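Flavin-containing monooxygenase (Allium sativum, PDB 6WPU) catalyses the FAD-dependent S-oxygenation of S-allyl-L-cysteine in garlic, probably with NADPH and molecular oxygen, as in related flavin-containing monooxygenases. Local coordinates at residues S84-L89 / H205-P210; G99-P104 / C347-K352; Y103-K108 / E121-Y126. All blocks are in the same frame, centred on the assembly; numbering follows the deposited sequence.

Contact 1: S84-L89 / H205-P210; sequences SLYKSL and HNYRIP
Ser-84 OG takes a hydrogen bond from His-205 ND1 at 2.7 Å. The hydroxyl sits at the imidazole edge, close to the ring plane. Tyr-296 OH and the carbonyl of Tyr-183 also bond to this buried oxygen, so three groups grip it. The two segments run nearly parallel from here. Their second polar tie is backbone to backbone: Lys-87 N donates to Arg-208 O at 2.8 Å, almost straight at 178°. A water takes the N-H of Ser-88 and gives a proton to the same Arg-208 O. Between these ties Tyr-86 meets Tyr-207. Tyr-86 CB lies 3.5 Å from Tyr-207 CD2. With CG between the backbone N and the carbonyl carbon (chi1 48°), the Tyr-86 ring leads away from segment 205-210. The two rings meet at a slant, with planes at 54°. Tyr-207 OH itself bonds to Asp-233 of helix 225-234. Arg-208 folds back along its own segment. Its NH1 reaches His-205 O at 2.8 Å and Tyr-207 O at 2.9 Å, while Leu-85 O lies over one guanidinium face. NE and NH2 go to the carbonyls of Thr-64 and Asp-66. A leucine here would probably leave the carbonyls of His-205, Tyr-207, Thr-64 and Asp-66 without this donor and free the 205-210 loop to shift. Leu-89, at the end of the type I turn that begins at Tyr-86, belongs to the FAD pocket. The contact joins a loop of the FAD-binding Rossmann-type domain to one of the second sheet domain, an arrangement consistent with the two-dinucleotide-domain fold of flavin-containing monooxygenases.

Contact 2: G99-P104 / C347-K352; sequences GFLDYP and CELQSK
Glu-348 reaches from helix 343-358 to a type I beta turn, Phe-100 to Tyr-103, beside helix 32-43 of the Rossmann-type FAD domain. Its CB lies 4.0 Å from Phe-100 CD1. CG is anti to the backbone N (chi1 -177°), and the extended chain carries the carboxylate straight out to the turn. CD comes to 3.3 Å from Leu-101 N. OE1 then accepts the Leu-101 N-H at 2.5 Å, a short bond that is nearly straight at 169°. It uses the syn lone pair, on the side of the other oxygen. The turn closes through a different amide, with Tyr-103 N bonding to Phe-100 O. OE1 also sits at the edge of the Phe-100 ring, in its plane, and the carboxylate stands almost perpendicular to that ring, at 87°. The ring itself meets Phe-130 and Phe-344.

OE2 lies 3.2 Å from Asp-102 OD1. These are two acceptors, and no bond joins them. Arg-39 of helix 32-43 forms salt bridges with both, NH1 to Asp-102 and NH2 to Glu-348, which probably offsets the like charges. Asp-102 OD2 has Arg-43 as a second cationic partner. The turn is thus tied to helix 343-358 by Glu-348, and to helix 32-43 by Asp-102 and its arginines. Next to it the contact becomes apolar: Leu-101 crosses Leu-349 at about a right angle, with Leu-101 CD1 3.8 Å from Leu-349 CG.

Contact 3: Y103-K108 / E121-Y126; sequences YPFVEK and EEVLDY
Phe-105 lies over one face of the Tyr-126 ring. Its CB makes a CH-pi contact 4.1 Å from the Tyr-126 ring centroid, and its CD1 reaches Tyr-126 CD1 at 3.5 Å. The rings are oblique, with planes at 36°. CG is anti to the backbone N (chi1 -176°), which carries the Phe-105 ring along the helix until its CZ meets Val-123 CG2 at 3.9 Å. Arg-95 adds a cation-pi contact to the Phe-105 ring.

Tyr-103 approaches Tyr-126 too. The two side chains slide past each other in opposite directions, with Tyr-103 CD2 3.5 Å from Tyr-126 CE1. Tyr-126 OH donates to Tyr-103 O in a very short bond of 2.5 Å, with that carbonyl oxygen in the plane of the Tyr-126 ring.

Farther along the loop the contact turns polar. The partly exposed Lys-108 and Asp-125 form a long salt bridge, NZ to OD2, at 3.7 Å. A water links Lys-108 N to Glu-122 OE1, whose carboxylate is held by Arg-95 and by the amide of Asp-113. The 103-108 loop, with an inverse gamma turn centred on Phe-105, thus packs along helix 120-133, between helix 95-98 and Phe-453 of helix 443-453.

Overall arrangement
Contacts 2 and 3 start from the same loop after helix 95-98 and share Tyr-103 and Pro-104. They touch where Phe-100 N probably bonds to Tyr-126 OH, so helices 343-358 and 120-133 both meet this loop at Phe-100. Contact 2 is buried and rests on a glutamate that takes a backbone amide, with Arg-39 bridging it to a second carboxylate. Contact 3 is only partly buried, an aromatic cluster with a long salt bridge and a water bridge beside it. Contact 1 is also mostly buried, but it joins two loops, through one backbone bond, a histidine-serine bond and a tyrosine pair. Its centre lies about 27 Å from that of contact 2 and about 20 Å from that of contact 3.

Contact 1: S84-L89 / H205-P210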
loop_
_atom_site.group_PDB
_atom_site.type_symbol
_atom_site.label_atom_id
_atom_site.label_comp_id
_atom_site.label_asym_id
_atom_site.label_seq_id
_atom_site.Cartn_x
_atom_site.Cartn_y
_atom_site.Cartn_z
ATOM N N SER A 84 -1.596 -9.717 0.265
ATOM C CA SER A 84 -2.555 -9.818 -0.829
ATOM C C SER A 84 -1.924 -10.210 -2.161
ATOM O O SER A 84 -2.624 -10.207 -3.176
ATOM C CB SER A 84 -3.282 -8.477 -1.017
ATOM O OG SER A 84 -3.850 -8.046 0.209
ATOM N N LEU A 85 -0.625 -10.504 -2.209
ATOM C CA LEU A 85 0.001 -10.774 -3.500
ATOM C C LEU A 85 -0.527 -12.075 -4.086
ATOM O O LEU A 85 -0.722 -13.053 -3.363
ATOM C CB LEU A 85 1.511 -10.890 -3.369
ATOM C CG LEU A 85 2.364 -9.726 -2.892
ATOM C CD1 LEU A 85 3.828 -10.198 -2.780
ATOM C CD2 LEU A 85 2.238 -8.560 -3.825
ATOM N N TYR A 86 -0.728 -12.096 -5.403
ATOM C CA TYR A 86 -0.981 -13.355 -6.097
ATOM C C TYR A 86 0.320 -13.847 -6.722
ATOM O O TYR A 86 1.298 -13.101 -6.840
ATOM C CB TYR A 86 -2.090 -13.208 -7.151
ATOM C CG TYR A 86 -1.939 -12.008 -8.063
ATOM C CD1 TYR A 86 -2.447 -10.757 -7.691
ATOM C CD2 TYR A 86 -1.305 -12.124 -9.299
ATOM C CE1 TYR A 86 -2.295 -9.654 -8.510
ATOM C CE2 TYR A 86 -1.168 -11.020 -10.144
ATOM C CZ TYR A 86 -1.658 -9.795 -9.735
ATOM O OH TYR A 86 -1.527 -8.704 -10.545
ATOM N N LYS A 87 0.336 -15.123 -7.106
ATOM C CA LYS A 87 1.620 -15.777 -7.351
ATOM C C LYS A 87 2.365 -15.167 -8.539
ATOM O O LYS A 87 3.595 -15.043 -8.507
ATOM C CB LYS A 87 1.420 -17.277 -7.555
ATOM C CG LYS A 87 2.726 -18.043 -7.796
ATOM C CD LYS A 87 2.466 -19.553 -7.799
ATOM C CE LYS A 87 3.675 -20.365 -8.221
ATOM N NZ LYS A 87 3.789 -20.453 -9.714
ATOM N N SER A 88 1.653 -14.788 -9.595
ATOM C CA SER A 88 2.327 -14.280 -10.789
ATOM C C SER A 88 2.610 -12.781 -10.738
ATOM O O SER A 88 3.143 -12.242 -11.714
ATOM C CB SER A 88 1.506 -14.588 -12.046
ATOM O OG SER A 88 0.273 -13.907 -11.976
ATOM N N LEU A 89 2.286 -12.099 -9.637
ATOM C CA LEU A 89 2.363 -10.645 -9.614
ATOM C C LEU A 89 3.764 -10.160 -9.978
ATOM O O LEU A 89 4.766 -10.680 -9.486
ATOM C CB LEU A 89 1.958 -10.104 -8.241
ATOM C CG LEU A 89 1.959 -8.574 -8.133
ATOM C CD1 LEU A 89 0.763 -8.066 -7.313
ATOM C CD2 LEU A 89 3.319 -8.027 -7.556
ATOM N N HIS A 205 -8.236 -10.011 -2.011
ATOM C CA HIS A 205 -7.261 -10.273 -0.956
ATOM C C HIS A 205 -6.917 -11.753 -0.877
ATOM O O HIS A 205 -5.803 -12.112 -0.491
ATOM C CB HIS A 205 -7.799 -9.795 0.390
ATOM C CG HIS A 205 -6.877 -10.062 1.542
ATOM N ND1 HIS A 205 -5.644 -9.457 1.664
ATOM C CD2 HIS A 205 -7.026 -10.844 2.640
ATOM C CE1 HIS A 205 -5.064 -9.871 2.777
ATOM N NE2 HIS A 205 -5.885 -10.703 3.395
ATOM N N ASN A 206 -7.840 -12.623 -1.271
ATOM C CA ASN A 206 -7.608 -14.056 -1.220
ATOM C C ASN A 206 -7.287 -14.647 -2.591
ATOM O O ASN A 206 -7.253 -15.875 -2.732
ATOM C CB ASN A 206 -8.819 -14.746 -0.587
ATOM C CG ASN A 206 -9.018 -14.316 0.856
ATOM O OD1 ASN A 206 -8.099 -14.426 1.666
ATOM N ND2 ASN A 206 -10.198 -13.800 1.179
ATOM N N TYR A 207 -7.021 -13.811 -3.599
ATOM C CA TYR A 207 -6.702 -14.346 -4.917
ATOM C C TYR A 207 -5.222 -14.704 -4.973
ATOM O O TYR A 207 -4.364 -13.891 -4.610
ATOM C CB TYR A 207 -7.046 -13.361 -6.042
ATOM C CG TYR A 207 -6.588 -13.948 -7.361
ATOM C CD1 TYR A 207 -7.258 -15.051 -7.924
ATOM C CD2 TYR A 207 -5.448 -13.481 -7.998
ATOM C CE1 TYR A 207 -6.823 -15.631 -9.108
ATOM C CE2 TYR A 207 -4.994 -14.064 -9.192
ATOM C CZ TYR A 207 -5.693 -15.141 -9.731
ATOM O OH TYR A 207 -5.264 -15.726 -10.890
ATOM N N ARG A 208 -4.920 -15.920 -5.433
ATOM C CA ARG A 208 -3.531 -16.363 -5.511
ATOM C C ARG A 208 -3.146 -16.875 -6.892
ATOM O O ARG A 208 -2.103 -16.481 -7.428
ATOM C CB ARG A 208 -3.256 -17.463 -4.484
ATOM C CG ARG A 208 -3.357 -16.973 -3.030
ATOM C CD ARG A 208 -2.351 -15.854 -2.731
ATOM N NE ARG A 208 -2.475 -15.475 -1.332
ATOM C CZ ARG A 208 -3.196 -14.449 -0.898
ATOM N NH1 ARG A 208 -3.837 -13.657 -1.766
ATOM N NH2 ARG A 208 -3.256 -14.210 0.408
ATOM N N ILE A 209 -3.961 -17.766 -7.466
ATOM C CA ILE A 209 -3.581 -18.492 -8.676
ATOM C C ILE A 209 -4.810 -18.693 -9.554
ATOM O O ILE A 209 -5.941 -18.708 -9.050
ATOM C CB ILE A 209 -2.911 -19.844 -8.345
ATOM C CG1 ILE A 209 -3.829 -20.721 -7.483
ATOM C CG2 ILE A 209 -1.541 -19.617 -7.695
ATOM C CD1 ILE A 209 -3.468 -22.234 -7.505
ATOM N N PRO A 210 -4.635 -18.848 -10.864
ATOM C CA PRO A 210 -5.795 -18.922 -11.761
ATOM C C PRO A 210 -6.336 -20.327 -11.997
ATOM O O PRO A 210 -7.472 -20.456 -12.464
ATOM C CB PRO A 210 -5.262 -18.322 -13.067
ATOM C CG PRO A 210 -3.790 -18.677 -13.053
ATOM C CD PRO A 210 -3.361 -18.683 -11.594
HETATM O O HOH W 1 -1.033 -15.946 -9.910
#

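Contact 2: G99-P104 / C347-K352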
loop_
_atom_site.group_PDB
_atom_site.type_symbol
_atom_site.label_atom_id
_atom_site.label_comp_id
_atom_site.label_asym_id
_atom_site.label_seq_id
_atom_site.Cartn_x
_atom_site.Cartn_y
_atom_site.Cartn_z
ATOM N N GLY A 99 12.902 2.110 -6.119
ATOM C CA GLY A 99 13.910 1.947 -5.083
ATOM C C GLY A 99 13.995 3.122 -4.121
ATOM O O GLY A 99 13.708 4.267 -4.459
ATOM N N PHE A 100 14.396 2.821 -2.887
ATOM C CA PHE A 100 14.802 3.868 -1.957
ATOM C C PHE A 100 15.827 4.806 -2.594
ATOM O O PHE A 100 16.644 4.407 -3.431
ATOM C CB PHE A 100 15.371 3.246 -0.686
ATOM C CG PHE A 100 14.342 2.496 0.126
ATOM C CD1 PHE A 100 13.328 3.179 0.765
ATOM C CD2 PHE A 100 14.405 1.117 0.256
ATOM C CE1 PHE A 100 12.389 2.508 1.508
ATOM C CE2 PHE A 100 13.476 0.432 0.998
ATOM C CZ PHE A 100 12.452 1.123 1.627
ATOM N N LEU A 101 15.768 6.075 -2.185
ATOM C CA LEU A 101 16.545 7.124 -2.841
ATOM C C LEU A 101 18.050 6.884 -2.758
ATOM O O LEU A 101 18.798 7.324 -3.639
ATOM C CB LEU A 101 16.191 8.481 -2.225
ATOM C CG LEU A 101 14.725 8.868 -2.427
ATOM C CD1 LEU A 101 14.388 10.136 -1.680
ATOM C CD2 LEU A 101 14.412 9.000 -3.919
ATOM N N ASP A 102 18.529 6.223 -1.711
ATOM C CA ASP A 102 19.966 5.985 -1.601
ATOM C C ASP A 102 20.305 4.505 -1.736
ATOM O O ASP A 102 21.361 4.064 -1.281
ATOM C CB ASP A 102 20.509 6.552 -0.287
ATOM C CG ASP A 102 19.972 5.816 0.930
ATOM O OD1 ASP A 102 19.035 4.992 0.779
ATOM O OD2 ASP A 102 20.498 6.048 2.036
ATOM N N TYR A 103 19.428 3.729 -2.366
ATOM C CA TYR A 103 19.604 2.282 -2.468
ATOM C C TYR A 103 18.921 1.811 -3.740
ATOM O O TYR A 103 17.815 1.260 -3.706
ATOM C CB TYR A 103 19.027 1.580 -1.238
ATOM C CG TYR A 103 19.562 0.187 -1.055
ATOM C CD1 TYR A 103 20.928 -0.033 -0.882
ATOM C CD2 TYR A 103 18.706 -0.911 -1.049
ATOM C CE1 TYR A 103 21.426 -1.310 -0.707
ATOM C CE2 TYR A 103 19.189 -2.192 -0.877
ATOM C CZ TYR A 103 20.546 -2.386 -0.706
ATOM O OH TYR A 103 21.022 -3.662 -0.536
ATOM N N PRO A 104 19.559 2.017 -4.895
ATOM C CA PRO A 104 18.882 1.764 -6.176
ATOM C C PRO A 104 18.430 0.320 -6.318
ATOM O O PRO A 104 19.161 -0.614 -5.991
ATOM C CB PRO A 104 19.951 2.112 -7.214
ATOM C CG PRO A 104 20.826 3.123 -6.507
ATOM C CD PRO A 104 20.862 2.672 -5.075
ATOM N N CYS A 347 7.984 6.759 1.900
ATOM C CA CYS A 347 8.158 6.356 3.293
ATOM C C CYS A 347 9.539 6.752 3.805
ATOM O O CYS A 347 9.693 7.132 4.971
ATOM C CB CYS A 347 7.947 4.845 3.444
ATOM S SG CYS A 347 6.231 4.267 3.127
ATOM N N GLU A 348 10.546 6.668 2.937
ATOM C CA GLU A 348 11.895 7.092 3.291
ATOM C C GLU A 348 11.902 8.551 3.720
ATOM O O GLU A 348 12.456 8.906 4.772
ATOM C CB GLU A 348 12.821 6.866 2.090
ATOM C CG GLU A 348 14.317 7.195 2.278
ATOM C CD GLU A 348 15.128 6.850 1.009
ATOM O OE1 GLU A 348 14.499 6.627 -0.062
ATOM O OE2 GLU A 348 16.379 6.791 1.074
ATOM N N LEU A 349 11.257 9.410 2.930
ATOM C CA LEU A 349 11.278 10.835 3.223
ATOM C C LEU A 349 10.391 11.169 4.417
ATOM O O LEU A 349 10.740 12.034 5.230
ATOM C CB LEU A 349 10.866 11.618 1.988
ATOM C CG LEU A 349 11.894 11.560 0.863
ATOM C CD1 LEU A 349 11.281 12.073 -0.446
ATOM C CD2 LEU A 349 13.156 12.368 1.234
ATOM N N GLN A 350 9.256 10.480 4.557
ATOM C CA GLN A 350 8.430 10.670 5.743
ATOM C C GLN A 350 9.206 10.356 7.014
ATOM O O GLN A 350 9.133 11.093 8.000
ATOM C CB GLN A 350 7.185 9.795 5.677
ATOM C CG GLN A 350 6.132 10.262 4.706
ATOM C CD GLN A 350 4.883 9.420 4.816
ATOM O OE1 GLN A 350 4.965 8.217 5.059
ATOM N NE2 GLN A 350 3.720 10.044 4.653
ATOM N N SER A 351 9.927 9.244 7.023
ATOM C CA SER A 351 10.567 8.848 8.264
ATOM C C SER A 351 11.827 9.670 8.499
ATOM O O SER A 351 12.202 9.908 9.650
ATOM C CB SER A 351 10.855 7.347 8.241
ATOM O OG SER A 351 11.641 7.007 7.116
ATOM N N LYS A 352 12.451 10.149 7.421
ATOM C CA LYS A 352 13.536 11.114 7.545
ATOM C C LYS A 352 13.040 12.395 8.212
ATOM O O LYS A 352 13.716 12.964 9.076
ATOM C CB LYS A 352 14.119 11.400 6.156
ATOM C CG LYS A 352 15.535 11.949 6.132
ATOM C CD LYS A 352 15.997 12.195 4.688
ATOM C CE LYS A 352 16.176 10.892 3.903
ATOM N NZ LYS A 352 17.381 10.124 4.367
#

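Contact 3: Y103-K108 / E121-Y126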
loop_
_atom_site.group_PDB
_atom_site.type_symbol
_atom_site.label_atom_id
_atom_site.label_comp_id
_atom_site.label_asym_id
_atom_site.label_seq_id
_atom_site.Cartn_x
_atom_site.Cartn_y
_atom_site.Cartn_z
ATOM N N TYR A 103 19.428 3.729 -2.366
ATOM C CA TYR A 103 19.604 2.282 -2.468
ATOM C C TYR A 103 18.921 1.811 -3.740
ATOM O O TYR A 103 17.815 1.260 -3.706
ATOM C CB TYR A 103 19.027 1.580 -1.238
ATOM C CG TYR A 103 19.562 0.187 -1.055
ATOM C CD1 TYR A 103 20.928 -0.033 -0.882
ATOM C CD2 TYR A 103 18.706 -0.911 -1.049
ATOM C CE1 TYR A 103 21.426 -1.310 -0.707
ATOM C CE2 TYR A 103 19.189 -2.192 -0.877
ATOM C CZ TYR A 103 20.546 -2.386 -0.706
ATOM O OH TYR A 103 21.022 -3.662 -0.536
ATOM N N PRO A 104 19.559 2.017 -4.895
ATOM C CA PRO A 104 18.882 1.764 -6.176
ATOM C C PRO A 104 18.430 0.320 -6.318
ATOM O O PRO A 104 19.161 -0.614 -5.991
ATOM C CB PRO A 104 19.951 2.112 -7.214
ATOM C CG PRO A 104 20.826 3.123 -6.507
ATOM C CD PRO A 104 20.862 2.672 -5.075
ATOM N N PHE A 105 17.210 0.146 -6.829
ATOM C CA PHE A 105 16.633 -1.183 -7.031
ATOM C C PHE A 105 17.137 -1.756 -8.359
ATOM O O PHE A 105 16.377 -2.060 -9.284
ATOM C CB PHE A 105 15.109 -1.097 -6.972
ATOM C CG PHE A 105 14.386 -2.433 -7.061
ATOM C CD1 PHE A 105 15.060 -3.639 -6.924
ATOM C CD2 PHE A 105 13.009 -2.468 -7.280
ATOM C CE1 PHE A 105 14.382 -4.848 -7.009
ATOM C CE2 PHE A 105 12.322 -3.679 -7.364
ATOM C CZ PHE A 105 13.007 -4.870 -7.232
ATOM N N VAL A 106 18.463 -1.898 -8.442
ATOM C CA VAL A 106 19.098 -2.420 -9.648
ATOM C C VAL A 106 19.141 -3.941 -9.583
ATOM O O VAL A 106 18.793 -4.546 -8.564
ATOM C CB VAL A 106 20.508 -1.830 -9.862
ATOM C CG1 VAL A 106 20.414 -0.357 -10.228
ATOM C CG2 VAL A 106 21.390 -2.026 -8.624
ATOM N N GLU A 107 19.550 -4.559 -10.685
ATOM C CA GLU A 107 19.727 -6.000 -10.744
ATOM C C GLU A 107 20.803 -6.449 -9.756
ATOM O O GLU A 107 21.701 -5.686 -9.396
ATOM C CB GLU A 107 20.111 -6.413 -12.171
ATOM C CG GLU A 107 19.035 -6.155 -13.245
ATOM C CD GLU A 107 18.840 -4.677 -13.624
ATOM O OE1 GLU A 107 19.480 -3.785 -13.016
ATOM O OE2 GLU A 107 18.030 -4.411 -14.545
ATOM N N LYS A 108 20.691 -7.695 -9.296
ATOM C CA LYS A 108 21.777 -8.322 -8.554
ATOM C C LYS A 108 23.001 -8.480 -9.454
ATOM O O LYS A 108 22.912 -8.420 -10.685
ATOM C CB LYS A 108 21.352 -9.692 -8.016
ATOM C CG LYS A 108 20.163 -9.671 -7.075
ATOM C CD LYS A 108 20.194 -10.857 -6.117
ATOM C CE LYS A 108 19.350 -12.018 -6.603
ATOM N NZ LYS A 108 19.657 -13.252 -5.825
ATOM N N GLU A 121 9.036 -11.739 -5.922
ATOM C CA GLU A 121 10.202 -12.331 -5.264
ATOM C C GLU A 121 11.406 -11.405 -5.339
ATOM O O GLU A 121 12.201 -11.326 -4.396
ATOM C CB GLU A 121 10.542 -13.680 -5.898
ATOM C CG GLU A 121 10.164 -14.886 -5.062
ATOM C CD GLU A 121 10.031 -16.152 -5.894
ATOM O OE1 GLU A 121 8.987 -16.828 -5.776
ATOM O OE2 GLU A 121 10.963 -16.462 -6.672
ATOM N N GLU A 122 11.562 -10.706 -6.460
ATOM C CA GLU A 122 12.698 -9.812 -6.618
ATOM C C GLU A 122 12.575 -8.604 -5.700
ATOM O O GLU A 122 13.584 -8.098 -5.206
ATOM C CB GLU A 122 12.817 -9.385 -8.083
ATOM C CG GLU A 122 14.035 -8.531 -8.425
ATOM C CD GLU A 122 15.350 -9.321 -8.542
ATOM O OE1 GLU A 122 16.401 -8.670 -8.741
ATOM O OE2 GLU A 122 15.342 -10.569 -8.443
ATOM N N VAL A 123 11.352 -8.138 -5.446
ATOM C CA VAL A 123 11.181 -7.010 -4.540
ATOM C C VAL A 123 11.480 -7.439 -3.112
ATOM O O VAL A 123 12.149 -6.719 -2.354
ATOM C CB VAL A 123 9.765 -6.428 -4.671
ATOM C CG1 VAL A 123 9.597 -5.224 -3.758
ATOM C CG2 VAL A 123 9.477 -6.069 -6.102
ATOM N N LEU A 124 11.006 -8.629 -2.728
ATOM C CA LEU A 124 11.286 -9.133 -1.392
ATOM C C LEU A 124 12.787 -9.282 -1.166
ATOM O O LEU A 124 13.303 -8.901 -0.108
ATOM C CB LEU A 124 10.577 -10.465 -1.159
ATOM C CG LEU A 124 10.812 -11.077 0.231
ATOM C CD1 LEU A 124 10.186 -10.193 1.292
ATOM C CD2 LEU A 124 10.260 -12.498 0.316
ATOM N N ASP A 125 13.501 -9.833 -2.150
ATOM C CA ASP A 125 14.943 -9.969 -2.018
ATOM C C ASP A 125 15.596 -8.602 -1.848
ATOM O O ASP A 125 16.530 -8.442 -1.057
ATOM C CB ASP A 125 15.511 -10.706 -3.235
ATOM C CG ASP A 125 17.011 -10.991 -3.106
ATOM O OD1 ASP A 125 17.421 -11.643 -2.116
ATOM O OD2 ASP A 125 17.781 -10.570 -4.000
ATOM N N TYR A 126 15.088 -7.597 -2.562
ATOM C CA TYR A 126 15.592 -6.239 -2.416
ATOM C C TYR A 126 15.403 -5.733 -0.987
ATOM O O TYR A 126 16.335 -5.187 -0.385
ATOM C CB TYR A 126 14.890 -5.335 -3.431
ATOM C CG TYR A 126 15.127 -3.853 -3.266
ATOM C CD1 TYR A 126 16.299 -3.252 -3.721
ATOM C CD2 TYR A 126 14.166 -3.044 -2.672
ATOM C CE1 TYR A 126 16.505 -1.885 -3.576
ATOM C CE2 TYR A 126 14.362 -1.688 -2.526
ATOM C CZ TYR A 126 15.531 -1.113 -2.979
ATOM O OH TYR A 126 15.713 0.239 -2.820
HETATM O O HOH W 2 18.532 -9.393 -10.188
#